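Local coordinates for extracellular solute-binding protein family 5 (Brucella melitensis, PDB 4ONY), which probably captures peptides or similar solutes in the periplasm and delivers them to an ABC transporter for import into the cell, at residues V131-V136 with R167-T172; L137-I142 with P190-H195; L311-N316 with K447-Y452; F436-R441 with I461-H466. All blocks are in the same frame, centred on the assembly; numbering follows the deposited sequence.

Contact 1 (V131-V136 with R167-T172); sequences VTVDDV and RSVRFT
The capped first turn of helix 133-146 packs here on strand 168-173, a member of an antiparallel sheet, with Val133 and Val136 meeting Val169 and Phe171. No hydrogen bond crosses between 131-136 and 167-172; the contact is van der Waals packing, partly against backbone. The two methyls of Val133 divide the work. With CG1 anti to the backbone N (chi1 167°), that methyl reaches Val169, Val133 CG1 lying 4.0 Å from Val169 CB, while the other turns to the start of the strand, Val133 CG2 standing 3.4 Å from Arg167 C and beside Ser168 N. The side chains of Val133 and Val169 run alongside in opposing senses. One helical turn on, Val136 uses a single methyl: its CG1 approaches Phe171 CZ at 4.0 Å, obliquely to the ring, and also sits 4.3 Å from Val169 CG1. Val133 also touches Leu119 and Lys163, and Phe171 touches Val115 and Ile161, of strands 114-119 and 158-165; the Phe171 ring meets Tyr140 edge-to-face. The helix start is capped reciprocally: Asp135 N donates to Thr132 OG1 over 3.2 Å, and Thr132 N donates to Asp135 OD2 over 3.0 Å, on the anti side of the carboxylate. Trp125 NE1 also bonds Asp135 OD2. Thr132 and Asp135 thus form a capping box at the N-terminus of a helix whose first turn packs on an antiparallel sheet.

Contact 2 (L137-I142 with P190-H195); sequences LFTYDI and PVLPKH
Phe138 and Lys194 meet in a CH-pi interaction in which Lys194 CA stands 3.7 Å from the centroid of the Phe138 ring, 18° off the normal. The lysine chain continues extended across the same aromatic group, its CG 3.7 Å from Phe138 CD1. Placing Phe138 CG anti to the backbone N (chi1 162°) swings the ring out to meet the loop. Ile142 CG2, from the following turn of the helix, lies over the opposite ring face, so the phenyl is held between the two. Lys194 NZ forms a salt bridge with Asp134 OD2.

One direct hydrogen bond crosses: Leu192 N donates to Thr139 OG1 over 2.9 Å with an angle of 166° at the hydrogen. Thr139 OG1 is also hydrogen-bonded to Asp135 O, one turn back. These bonds and packings join the buried side of helix 133-146 to the irregular chain that follows helix 181-187, within the family 5 solute-binding fold. A second polar link is indirect, a water 2.8 Å from Tyr140 OH that donates to Pro190 O at 2.9 Å.

Apolar packing centres on Leu192. This side chain lies roughly perpendicular to both Thr139 and Ile142, with Leu192 CD1 4.0 Å from Ile142 CG2, and Leu192 CB touches Phe138 CE2 at 4.1 Å. Thr139 CG2 turns instead to the carbonyl of Pro190, 3.4 Å from its O.

Contact 3 (L311-N316 with K447-Y452); sequences LGFVFN and KIALAY
Different first torsions bring Phe313 and Tyr452 together: Phe313 CG stands anti to its own carbonyl carbon (chi1 -68°), whereas Tyr452 CG is anti to the backbone N (chi1 -170°), and the two side chains overlap while pointing in opposing senses. Their rings form an offset stack, with centroids 4.7 Å apart and planes inclined at 26°. The displacement puts one ring carbon, Tyr452 CD2, over the phenylalanine face toward its rim, 3.4 Å from Phe313 CE2.

The rest of the phenyl group is met at its edge by the helix backbone. Ile448 O lies in the ring plane 3.9 Å from Phe313 CZ, and Ala449 CA, also near that plane, is 4.0 Å from the same atom. Ile448 CG2 adds an apolar touch at 4.1 Å from Phe313 CZ. Strand 310-315 and helix 443-458 thus pack as sheet and covering helix; the axes of 311-315 and 447-452 come within 11.0 Å.

No hydrogen bond joins 311-316 to 447-452. Tyr452 OH bonds Leu331 O instead, so the phenol's polar end is satisfied elsewhere while its ring serves the buried stack: cohesion here rests on aromatic and aliphatic packing.

Contact 4 (F436-R441 with I461-H466); sequences FEIMTR and IAVEIH
Phe436 and Val463 lie side by side, pointing the same way from one sheet face, with Val463 CG2 above the phenyl ring in a CH-pi contact 4.2 Å from its centroid. Phe436 CG is set between the backbone N and carbonyl carbon (chi1 65°), which folds the ring over toward the partner strand. Beside it, Ile438 CD1 packs at 3.7 Å on Val463 CG1.

Glu437, Glu464 and His466 occupy the other face. Glu437 OE2 passes His466 CB at 3.6 Å, with carboxylate and imidazole planes only 18° apart. The two glutamates approach to 4.6 Å between Glu437 OE2 and Glu464 OE1; a water donates to both these oxygens, and Glu437 OE1 has a salt bridge to Arg476, which probably offsets the like charges.

The strands pair in parallel, Phe436 with Val463 through to Met439 with His466. Of five backbone bonds, the middle one runs from Ile438 N to Glu464 O, 2.8 Å; the last, Thr440 N to His466 O at 3.0 Å, comes from above the carbonyl plane.

Helix 443-458 connects these adjacent strands as a beta-alpha-beta crossover and packs through Leu456 on the Phe436/Val463 face, while helix 470-478 meets the glutamate face and strand 484-489 continues the sheet beyond 435-440.

The four contacts fall into two pairs on opposite sides of the chain's centre, with centres of contacts 1 and 4 about 56 Å apart. Contacts 1 and 2 share helix 133-146: one presents it to a sheet by apolar packing, without a crossing hydrogen bond, the other to an irregular loop, adding a hydroxyl bond and a water. Contact 1 is buried, contact 2 largely so, with Lys194 at its exposed edge; they touch where Asp135 OD1 probably accepts from Lys194 N. Contacts 3 and 4 reach one mixed sheet and meet through Ala449 and Ile465. Contact 3, on an inner strand, is wholly buried, with an aromatic stack and aliphatic packing; contact 4, at an outermost strand, is partly buried, combining backbone bonds with an apolar face and a charged one.

Contact 1 (V131-V136 with R167-T172)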
loop_
_atom_site.group_PDB
_atom_site.type_symbol
_atom_site.label_atom_id
_atom_site.label_comp_id
_atom_site.label_asym_id
_atom_site.label_seq_id
_atom_site.Cartn_x
_atom_site.Cartn_y
_atom_site.Cartn_z
ATOM N N VAL A 131 -6.833 29.635 9.784
ATOM C CA VAL A 131 -5.702 28.737 9.980
ATOM C C VAL A 131 -4.405 29.551 9.943
ATOM O O VAL A 131 -4.126 30.227 8.970
ATOM C CB VAL A 131 -5.650 27.674 8.906
ATOM C CG1 VAL A 131 -4.504 26.715 9.172
ATOM C CG2 VAL A 131 -6.982 26.923 8.837
ATOM N N THR A 132 -3.599 29.446 10.997
ATOM C CA THR A 132 -2.440 30.323 11.190
ATOM C C THR A 132 -1.162 29.548 11.439
ATOM O O THR A 132 -1.175 28.326 11.742
ATOM C CB THR A 132 -2.629 31.254 12.412
ATOM O OG1 THR A 132 -2.667 30.473 13.611
ATOM C CG2 THR A 132 -3.908 32.073 12.304
ATOM N N VAL A 133 -0.056 30.276 11.418
ATOM C CA VAL A 133 1.241 29.695 11.747
ATOM C C VAL A 133 1.234 29.217 13.179
ATOM O O VAL A 133 1.827 28.187 13.493
ATOM C CB VAL A 133 2.383 30.689 11.510
ATOM C CG1 VAL A 133 3.700 30.228 12.146
ATOM C CG2 VAL A 133 2.576 30.885 10.021
ATOM N N ASP A 134 0.553 29.951 14.051
ATOM C CA ASP A 134 0.416 29.522 15.415
ATOM C C ASP A 134 -0.261 28.130 15.530
ATOM O O ASP A 134 0.137 27.322 16.354
ATOM C CB ASP A 134 -0.339 30.567 16.213
ATOM C CG ASP A 134 -0.158 30.380 17.674
ATOM O OD1 ASP A 134 1.001 30.455 18.134
ATOM O OD2 ASP A 134 -1.175 30.153 18.348
ATOM N N ASP A 135 -1.262 27.846 14.700
ATOM C CA ASP A 135 -1.857 26.469 14.652
ATOM C C ASP A 135 -0.824 25.411 14.278
ATOM O O ASP A 135 -0.816 24.301 14.865
ATOM C CB ASP A 135 -3.036 26.386 13.674
ATOM C CG ASP A 135 -4.250 27.176 14.150
ATOM O OD1 ASP A 135 -4.662 27.004 15.332
ATOM O OD2 ASP A 135 -4.818 27.961 13.327
ATOM N N VAL A 136 0.054 25.721 13.318
ATOM C CA VAL A 136 1.108 24.777 12.913
ATOM C C VAL A 136 2.048 24.517 14.083
ATOM O O VAL A 136 2.366 23.370 14.392
ATOM C CB VAL A 136 1.926 25.287 11.717
ATOM C CG1 VAL A 136 3.032 24.285 11.337
ATOM C CG2 VAL A 136 1.029 25.590 10.523
ATOM N N ARG A 167 2.582 34.704 7.605
ATOM C CA ARG A 167 1.955 33.440 7.298
ATOM C C ARG A 167 2.969 32.359 6.929
ATOM O O ARG A 167 2.577 31.362 6.326
ATOM C CB ARG A 167 0.954 33.608 6.161
ATOM C CG ARG A 167 -0.104 34.646 6.439
ATOM C CD ARG A 167 -1.212 34.583 5.450
ATOM N NE ARG A 167 -0.682 34.536 4.109
ATOM C CZ ARG A 167 -0.232 35.594 3.437
ATOM N NH1 ARG A 167 0.237 35.424 2.203
ATOM N NH2 ARG A 167 -0.250 36.818 3.982
ATOM N N SER A 168 4.246 32.542 7.290
ATOM C CA SER A 168 5.318 31.590 6.909
ATOM C C SER A 168 5.931 30.844 8.077
ATOM O O SER A 168 6.209 31.420 9.118
ATOM C CB SER A 168 6.454 32.305 6.201
ATOM O OG SER A 168 6.070 32.577 4.888
ATOM N N VAL A 169 6.205 29.574 7.863
ATOM C CA VAL A 169 6.804 28.734 8.874
ATOM C C VAL A 169 7.918 27.898 8.281
ATOM O O VAL A 169 7.754 27.260 7.256
ATOM C CB VAL A 169 5.744 27.888 9.600
ATOM C CG1 VAL A 169 4.976 26.947 8.638
ATOM C CG2 VAL A 169 6.396 27.087 10.692
ATOM N N ARG A 170 9.056 27.876 8.944
ATOM C CA ARG A 170 10.215 27.127 8.476
ATOM C C ARG A 170 10.611 26.004 9.436
ATOM O O ARG A 170 10.703 26.218 10.631
ATOM C CB ARG A 170 11.418 28.059 8.274
ATOM C CG ARG A 170 12.651 27.286 7.836
ATOM C CD ARG A 170 13.914 28.124 7.665
ATOM N NE ARG A 170 13.842 28.954 6.469
ATOM C CZ ARG A 170 14.858 29.208 5.623
ATOM N NH1 ARG A 170 16.083 28.695 5.821
ATOM N NH2 ARG A 170 14.657 30.001 4.564
ATOM N N PHE A 171 10.829 24.812 8.893
ATOM C CA PHE A 171 11.341 23.651 9.644
ATOM C C PHE A 171 12.797 23.471 9.256
ATOM O O PHE A 171 13.097 23.303 8.072
ATOM C CB PHE A 171 10.587 22.374 9.221
ATOM C CG PHE A 171 9.124 22.389 9.557
ATOM C CD1 PHE A 171 8.222 23.098 8.791
ATOM C CD2 PHE A 171 8.646 21.683 10.638
ATOM C CE1 PHE A 171 6.867 23.106 9.106
ATOM C CE2 PHE A 171 7.306 21.695 10.963
ATOM C CZ PHE A 171 6.414 22.417 10.204
ATOM N N THR A 172 13.701 23.538 10.217
ATOM C CA THR A 172 15.114 23.218 9.975
ATOM C C THR A 172 15.433 21.865 10.578
ATOM O O THR A 172 15.143 21.635 11.754
ATOM C CB THR A 172 16.024 24.284 10.599
ATOM O OG1 THR A 172 15.619 25.559 10.138
ATOM C CG2 THR A 172 17.516 24.047 10.245
#

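Contact 2 (L137-I142 with P190-H195)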
loop_
_atom_site.group_PDB
_atom_site.type_symbol
_atom_site.label_atom_id
_atom_site.label_comp_id
_atom_site.label_asym_id
_atom_site.label_seq_id
_atom_site.Cartn_x
_atom_site.Cartn_y
_atom_site.Cartn_z
ATOM N N LEU A 137 2.491 25.580 14.749
ATOM C CA LEU A 137 3.425 25.405 15.855
ATOM C C LEU A 137 2.781 24.581 16.951
ATOM O O LEU A 137 3.420 23.687 17.529
ATOM C CB LEU A 137 3.908 26.760 16.440
ATOM C CG LEU A 137 4.666 27.724 15.525
ATOM C CD1 LEU A 137 5.118 28.965 16.285
ATOM C CD2 LEU A 137 5.866 27.048 14.897
ATOM N N PHE A 138 1.529 24.923 17.265
ATOM C CA PHE A 138 0.774 24.203 18.265
ATOM C C PHE A 138 0.699 22.720 17.908
ATOM O O PHE A 138 0.864 21.847 18.778
ATOM C CB PHE A 138 -0.625 24.803 18.358
ATOM C CG PHE A 138 -1.630 23.918 19.018
ATOM C CD1 PHE A 138 -1.702 23.836 20.388
ATOM C CD2 PHE A 138 -2.547 23.232 18.263
ATOM C CE1 PHE A 138 -2.665 23.032 20.995
ATOM C CE2 PHE A 138 -3.499 22.411 18.862
ATOM C CZ PHE A 138 -3.541 22.299 20.213
ATOM N N THR A 139 0.446 22.448 16.637
ATOM C CA THR A 139 0.287 21.073 16.136
ATOM C C THR A 139 1.496 20.212 16.447
ATOM O O THR A 139 1.347 19.099 16.954
ATOM C CB THR A 139 0.006 21.035 14.605
ATOM O OG1 THR A 139 -1.234 21.695 14.303
ATOM C CG2 THR A 139 -0.085 19.610 14.117
ATOM N N TYR A 140 2.698 20.716 16.150
ATOM C CA TYR A 140 3.939 19.925 16.393
ATOM C C TYR A 140 4.211 19.781 17.898
ATOM O O TYR A 140 4.704 18.726 18.363
ATOM C CB TYR A 140 5.147 20.468 15.606
ATOM C CG TYR A 140 4.982 20.095 14.158
ATOM C CD1 TYR A 140 4.134 20.804 13.338
ATOM C CD2 TYR A 140 5.598 18.958 13.636
ATOM C CE1 TYR A 140 3.898 20.408 12.025
ATOM C CE2 TYR A 140 5.380 18.552 12.331
ATOM C CZ TYR A 140 4.531 19.277 11.511
ATOM O OH TYR A 140 4.286 18.856 10.195
ATOM N N ASP A 141 3.894 20.828 18.647
ATOM C CA ASP A 141 3.980 20.774 20.121
ATOM C C ASP A 141 3.063 19.632 20.689
ATOM O O ASP A 141 3.559 18.638 21.273
ATOM C CB ASP A 141 3.604 22.155 20.692
ATOM C CG ASP A 141 3.622 22.196 22.216
ATOM O OD1 ASP A 141 4.197 21.313 22.849
ATOM O OD2 ASP A 141 3.016 23.109 22.773
ATOM N N ILE A 142 1.756 19.726 20.439
ATOM C CA ILE A 142 0.842 18.798 21.061
ATOM C C ILE A 142 0.970 17.355 20.560
ATOM O O ILE A 142 0.812 16.438 21.339
ATOM C CB ILE A 142 -0.625 19.277 20.999
ATOM C CG1 ILE A 142 -1.481 18.470 21.977
ATOM C CG2 ILE A 142 -1.210 19.161 19.606
ATOM C CD1 ILE A 142 -2.911 18.965 22.073
ATOM N N PRO A 190 -1.094 16.401 10.028
ATOM C CA PRO A 190 -2.195 17.355 9.955
ATOM C C PRO A 190 -1.797 18.747 10.365
ATOM O O PRO A 190 -0.645 18.972 10.797
ATOM C CB PRO A 190 -3.173 16.780 10.962
ATOM C CG PRO A 190 -2.266 16.255 12.038
ATOM C CD PRO A 190 -1.135 15.619 11.270
ATOM N N VAL A 191 -2.734 19.686 10.195
ATOM C CA VAL A 191 -2.724 20.902 10.949
ATOM C C VAL A 191 -3.982 20.884 11.820
ATOM O O VAL A 191 -5.092 20.669 11.326
ATOM C CB VAL A 191 -2.648 22.163 10.042
ATOM C CG1 VAL A 191 -2.540 23.419 10.895
ATOM C CG2 VAL A 191 -1.451 22.081 9.127
ATOM N N LEU A 192 -3.770 21.145 13.112
ATOM C CA LEU A 192 -4.771 21.130 14.173
ATOM C C LEU A 192 -5.103 22.551 14.668
ATOM O O LEU A 192 -4.240 23.431 14.674
ATOM C CB LEU A 192 -4.250 20.349 15.383
ATOM C CG LEU A 192 -3.812 18.916 15.105
ATOM C CD1 LEU A 192 -3.366 18.191 16.361
ATOM C CD2 LEU A 192 -4.936 18.102 14.438
ATOM N N PRO A 193 -6.353 22.781 15.087
ATOM C CA PRO A 193 -6.803 24.100 15.554
ATOM C C PRO A 193 -6.532 24.377 17.036
ATOM O O PRO A 193 -7.245 23.837 17.901
ATOM C CB PRO A 193 -8.309 24.050 15.319
ATOM C CG PRO A 193 -8.661 22.612 15.444
ATOM C CD PRO A 193 -7.466 21.841 14.960
ATOM N N LYS A 194 -5.536 25.219 17.326
ATOM C CA LYS A 194 -5.208 25.590 18.697
ATOM C C LYS A 194 -6.429 26.097 19.437
ATOM O O LYS A 194 -6.652 25.702 20.587
ATOM C CB LYS A 194 -4.167 26.694 18.728
ATOM C CG LYS A 194 -3.638 26.989 20.123
ATOM C CD LYS A 194 -2.528 28.015 20.073
ATOM C CE LYS A 194 -1.922 28.228 21.437
ATOM N NZ LYS A 194 -0.880 29.298 21.343
ATOM N N HIS A 195 -7.233 26.933 18.782
ATOM C CA HIS A 195 -8.357 27.570 19.463
ATOM C C HIS A 195 -9.452 26.587 19.818
ATOM O O HIS A 195 -10.209 26.863 20.716
ATOM C CB HIS A 195 -8.988 28.674 18.624
ATOM C CG HIS A 195 -9.847 28.156 17.507
ATOM N ND1 HIS A 195 -9.318 27.713 16.313
ATOM C CD2 HIS A 195 -11.191 28.012 17.405
ATOM C CE1 HIS A 195 -10.307 27.312 15.530
ATOM N NE2 HIS A 195 -11.451 27.505 16.162
HETATM O O HOH W 1 1.784 19.927 9.469
#

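Contact 3 (L311-N316 with K447-Y452)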
loop_
_atom_site.group_PDB
_atom_site.type_symbol
_atom_site.label_atom_id
_atom_site.label_comp_id
_atom_site.label_asym_id
_atom_site.label_seq_id
_atom_site.Cartn_x
_atom_site.Cartn_y
_atom_site.Cartn_z
ATOM N N LEU A 311 1.757 -11.518 -2.736
ATOM C CA LEU A 311 1.328 -12.651 -1.959
ATOM C C LEU A 311 2.204 -13.812 -2.456
ATOM O O LEU A 311 2.289 -14.061 -3.651
ATOM C CB LEU A 311 -0.160 -12.979 -2.199
ATOM C CG LEU A 311 -0.702 -14.238 -1.534
ATOM C CD1 LEU A 311 -0.658 -14.144 -0.010
ATOM C CD2 LEU A 311 -2.134 -14.499 -1.953
ATOM N N GLY A 312 2.818 -14.537 -1.538
ATOM C CA GLY A 312 3.649 -15.676 -1.912
ATOM C C GLY A 312 3.854 -16.651 -0.798
ATOM O O GLY A 312 3.610 -16.306 0.375
ATOM N N PHE A 313 4.336 -17.862 -1.134
ATOM C CA PHE A 313 4.853 -18.750 -0.109
ATOM C C PHE A 313 6.234 -18.251 0.220
ATOM O O PHE A 313 6.973 -17.842 -0.679
ATOM C CB PHE A 313 4.924 -20.189 -0.573
ATOM C CG PHE A 313 3.606 -20.836 -0.787
ATOM C CD1 PHE A 313 2.826 -21.231 0.290
ATOM C CD2 PHE A 313 3.155 -21.122 -2.068
ATOM C CE1 PHE A 313 1.622 -21.879 0.108
ATOM C CE2 PHE A 313 1.935 -21.801 -2.252
ATOM C CZ PHE A 313 1.173 -22.177 -1.155
ATOM N N VAL A 314 6.565 -18.207 1.498
ATOM C CA VAL A 314 7.821 -17.705 1.989
ATOM C C VAL A 314 8.658 -18.820 2.555
ATOM O O VAL A 314 8.204 -19.564 3.408
ATOM C CB VAL A 314 7.632 -16.636 3.079
ATOM C CG1 VAL A 314 8.979 -16.057 3.463
ATOM C CG2 VAL A 314 6.794 -15.468 2.553
ATOM N N PHE A 315 9.869 -18.978 2.054
ATOM C CA PHE A 315 10.817 -19.947 2.586
ATOM C C PHE A 315 11.552 -19.320 3.767
ATOM O O PHE A 315 12.172 -18.258 3.611
ATOM C CB PHE A 315 11.907 -20.288 1.555
ATOM C CG PHE A 315 11.409 -20.987 0.291
ATOM C CD1 PHE A 315 11.175 -22.364 0.292
ATOM C CD2 PHE A 315 11.275 -20.276 -0.876
ATOM C CE1 PHE A 315 10.755 -23.029 -0.865
ATOM C CE2 PHE A 315 10.839 -20.914 -2.041
ATOM C CZ PHE A 315 10.583 -22.295 -2.024
ATOM N N ASN A 316 11.539 -19.979 4.928
ATOM C CA ASN A 316 12.451 -19.570 6.011
ATOM C C ASN A 316 13.871 -20.078 5.772
ATOM O O ASN A 316 14.218 -21.190 6.159
ATOM C CB ASN A 316 11.976 -20.039 7.386
ATOM C CG ASN A 316 12.782 -19.439 8.524
ATOM O OD1 ASN A 316 13.720 -18.672 8.307
ATOM N ND2 ASN A 316 12.431 -19.822 9.766
ATOM N N LYS A 447 -6.389 -24.022 1.505
ATOM C CA LYS A 447 -6.774 -24.467 0.190
ATOM C C LYS A 447 -5.617 -24.342 -0.803
ATOM O O LYS A 447 -5.353 -25.270 -1.564
ATOM C CB LYS A 447 -7.964 -23.682 -0.304
ATOM C CG LYS A 447 -8.477 -24.178 -1.644
ATOM C CD LYS A 447 -9.440 -23.167 -2.269
ATOM C CE LYS A 447 -10.744 -23.048 -1.501
ATOM N NZ LYS A 447 -11.535 -21.892 -2.020
ATOM N N ILE A 448 -4.914 -23.215 -0.783
ATOM C CA ILE A 448 -3.785 -23.032 -1.709
ATOM C C ILE A 448 -2.560 -23.870 -1.307
ATOM O O ILE A 448 -1.843 -24.392 -2.150
ATOM C CB ILE A 448 -3.455 -21.540 -1.927
ATOM C CG1 ILE A 448 -2.603 -21.353 -3.161
ATOM C CG2 ILE A 448 -2.734 -20.894 -0.778
ATOM C CD1 ILE A 448 -3.325 -21.760 -4.427
ATOM N N ALA A 449 -2.366 -24.062 -0.019
ATOM C CA ALA A 449 -1.275 -24.903 0.462
ATOM C C ALA A 449 -1.501 -26.375 0.052
ATOM O O ALA A 449 -0.559 -27.074 -0.328
ATOM C CB ALA A 449 -1.150 -24.794 1.953
ATOM N N LEU A 450 -2.754 -26.813 0.131
ATOM C CA LEU A 450 -3.141 -28.141 -0.306
ATOM C C LEU A 450 -2.814 -28.335 -1.760
ATOM O O LEU A 450 -2.359 -29.384 -2.135
ATOM C CB LEU A 450 -4.643 -28.403 -0.078
ATOM C CG LEU A 450 -5.001 -28.757 1.376
ATOM C CD1 LEU A 450 -6.507 -28.604 1.636
ATOM C CD2 LEU A 450 -4.571 -30.201 1.709
ATOM N N ALA A 451 -3.076 -27.328 -2.587
ATOM C CA ALA A 451 -2.779 -27.449 -4.006
ATOM C C ALA A 451 -1.256 -27.567 -4.229
ATOM O O ALA A 451 -0.817 -28.388 -5.014
ATOM C CB ALA A 451 -3.372 -26.283 -4.777
ATOM N N TYR A 452 -0.460 -26.767 -3.513
ATOM C CA TYR A 452 0.982 -26.825 -3.648
ATOM C C TYR A 452 1.503 -28.189 -3.134
ATOM O O TYR A 452 2.365 -28.817 -3.760
ATOM C CB TYR A 452 1.614 -25.678 -2.849
ATOM C CG TYR A 452 3.075 -25.399 -3.028
ATOM C CD1 TYR A 452 3.754 -25.731 -4.196
ATOM C CD2 TYR A 452 3.775 -24.699 -2.063
ATOM C CE1 TYR A 452 5.107 -25.448 -4.377
ATOM C CE2 TYR A 452 5.123 -24.378 -2.240
ATOM C CZ TYR A 452 5.803 -24.773 -3.411
ATOM O OH TYR A 452 7.147 -24.452 -3.606
#

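Contact 4 (F436-R441 with I461-H466)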
loop_
_atom_site.group_PDB
_atom_site.type_symbol
_atom_site.label_atom_id
_atom_site.label_comp_id
_atom_site.label_asym_id
_atom_site.label_seq_id
_atom_site.Cartn_x
_atom_site.Cartn_y
_atom_site.Cartn_z
ATOM N N PHE A 436 8.708 -30.860 5.086
ATOM C CA PHE A 436 8.607 -29.608 5.763
ATOM C C PHE A 436 7.166 -29.259 6.055
ATOM O O PHE A 436 6.242 -29.951 5.596
ATOM C CB PHE A 436 9.289 -28.479 4.988
ATOM C CG PHE A 436 8.672 -28.142 3.660
ATOM C CD1 PHE A 436 7.733 -27.115 3.560
ATOM C CD2 PHE A 436 9.134 -28.733 2.489
ATOM C CE1 PHE A 436 7.220 -26.748 2.335
ATOM C CE2 PHE A 436 8.646 -28.354 1.254
ATOM C CZ PHE A 436 7.671 -27.368 1.181
ATOM N N GLU A 437 6.983 -28.232 6.868
ATOM C CA GLU A 437 5.657 -27.783 7.282
ATOM C C GLU A 437 5.278 -26.432 6.665
ATOM O O GLU A 437 6.074 -25.474 6.682
ATOM C CB GLU A 437 5.626 -27.634 8.817
ATOM C CG GLU A 437 4.323 -27.117 9.402
ATOM C CD GLU A 437 4.473 -26.838 10.864
ATOM O OE1 GLU A 437 4.886 -25.744 11.250
ATOM O OE2 GLU A 437 4.131 -27.711 11.673
ATOM N N ILE A 438 4.056 -26.319 6.180
ATOM C CA ILE A 438 3.486 -25.010 5.844
ATOM C C ILE A 438 2.509 -24.589 6.957
ATOM O O ILE A 438 1.474 -25.270 7.171
ATOM C CB ILE A 438 2.759 -25.015 4.498
ATOM C CG1 ILE A 438 3.709 -25.472 3.374
ATOM C CG2 ILE A 438 2.237 -23.620 4.184
ATOM C CD1 ILE A 438 3.042 -25.616 2.020
ATOM N N MET A 439 2.838 -23.515 7.675
ATOM C CA MET A 439 1.969 -22.991 8.717
ATOM C C MET A 439 0.975 -22.032 8.046
ATOM O O MET A 439 1.376 -21.009 7.405
ATOM C CB MET A 439 2.757 -22.269 9.800
ATOM C CG MET A 439 1.898 -21.781 10.982
ATOM S SD MET A 439 2.812 -21.061 12.394
ATOM C CE MET A 439 3.545 -19.564 11.597
ATOM N N THR A 440 -0.307 -22.340 8.203
ATOM C CA THR A 440 -1.382 -21.552 7.575
ATOM C C THR A 440 -2.303 -20.903 8.596
ATOM O O THR A 440 -2.460 -21.417 9.709
ATOM C CB THR A 440 -2.245 -22.439 6.706
ATOM O OG1 THR A 440 -2.657 -23.575 7.450
ATOM C CG2 THR A 440 -1.479 -22.885 5.524
ATOM N N ARG A 441 -2.914 -19.775 8.244
ATOM C CA ARG A 441 -3.785 -19.087 9.249
ATOM C C ARG A 441 -5.267 -19.197 9.020
ATOM O O ARG A 441 -6.016 -18.695 9.854
ATOM C CB ARG A 441 -3.521 -17.594 9.430
ATOM C CG ARG A 441 -2.551 -16.904 8.545
ATOM C CD ARG A 441 -2.905 -15.419 8.524
ATOM N NE ARG A 441 -1.722 -14.546 8.468
ATOM C CZ ARG A 441 -1.303 -13.724 9.448
ATOM N NH1 ARG A 441 -1.941 -13.604 10.631
ATOM N NH2 ARG A 441 -0.215 -12.995 9.238
ATOM N N ILE A 461 8.197 -35.331 -2.115
ATOM C CA ILE A 461 8.381 -34.441 -0.971
ATOM C C ILE A 461 7.150 -34.455 -0.028
ATOM O O ILE A 461 6.038 -34.266 -0.478
ATOM C CB ILE A 461 8.631 -33.008 -1.443
ATOM C CG1 ILE A 461 9.808 -33.000 -2.403
ATOM C CG2 ILE A 461 8.851 -32.073 -0.246
ATOM C CD1 ILE A 461 10.013 -31.680 -3.079
ATOM N N ALA A 462 7.365 -34.679 1.258
ATOM C CA ALA A 462 6.277 -34.757 2.196
ATOM C C ALA A 462 6.055 -33.356 2.836
ATOM O O ALA A 462 6.951 -32.770 3.427
ATOM C CB ALA A 462 6.595 -35.795 3.255
ATOM N N VAL A 463 4.861 -32.835 2.727
ATOM C CA VAL A 463 4.551 -31.538 3.272
ATOM C C VAL A 463 3.429 -31.608 4.253
ATOM O O VAL A 463 2.414 -32.161 3.935
ATOM C CB VAL A 463 4.113 -30.607 2.123
ATOM C CG1 VAL A 463 3.733 -29.238 2.646
ATOM C CG2 VAL A 463 5.217 -30.492 1.103
ATOM N N GLU A 464 3.611 -31.067 5.454
ATOM C CA GLU A 464 2.563 -31.026 6.474
ATOM C C GLU A 464 1.905 -29.648 6.476
ATOM O O GLU A 464 2.599 -28.639 6.440
ATOM C CB GLU A 464 3.179 -31.315 7.847
ATOM C CG GLU A 464 3.932 -32.658 7.920
ATOM C CD GLU A 464 4.911 -32.725 9.067
ATOM O OE1 GLU A 464 5.170 -31.737 9.812
ATOM O OE2 GLU A 464 5.483 -33.804 9.216
ATOM N N ILE A 465 0.592 -29.592 6.435
ATOM C CA ILE A 465 -0.091 -28.315 6.519
ATOM C C ILE A 465 -0.645 -28.190 7.911
ATOM O O ILE A 465 -1.434 -29.015 8.338
ATOM C CB ILE A 465 -1.181 -28.185 5.449
ATOM C CG1 ILE A 465 -0.512 -28.207 4.059
ATOM C CG2 ILE A 465 -1.926 -26.870 5.615
ATOM C CD1 ILE A 465 -1.459 -28.465 2.932
ATOM N N HIS A 466 -0.247 -27.161 8.635
ATOM C CA HIS A 466 -0.645 -27.031 10.016
ATOM C C HIS A 466 -1.319 -25.670 10.221
ATOM O O HIS A 466 -0.651 -24.632 10.105
ATOM C CB HIS A 466 0.636 -27.134 10.837
ATOM C CG HIS A 466 0.396 -27.145 12.312
ATOM N ND1 HIS A 466 0.917 -26.186 13.160
ATOM C CD2 HIS A 466 -0.358 -27.956 13.081
ATOM C CE1 HIS A 466 0.491 -26.408 14.388
ATOM N NE2 HIS A 466 -0.268 -27.485 14.368
HETATM O O HOH W 2 3.594 -30.163 11.312
#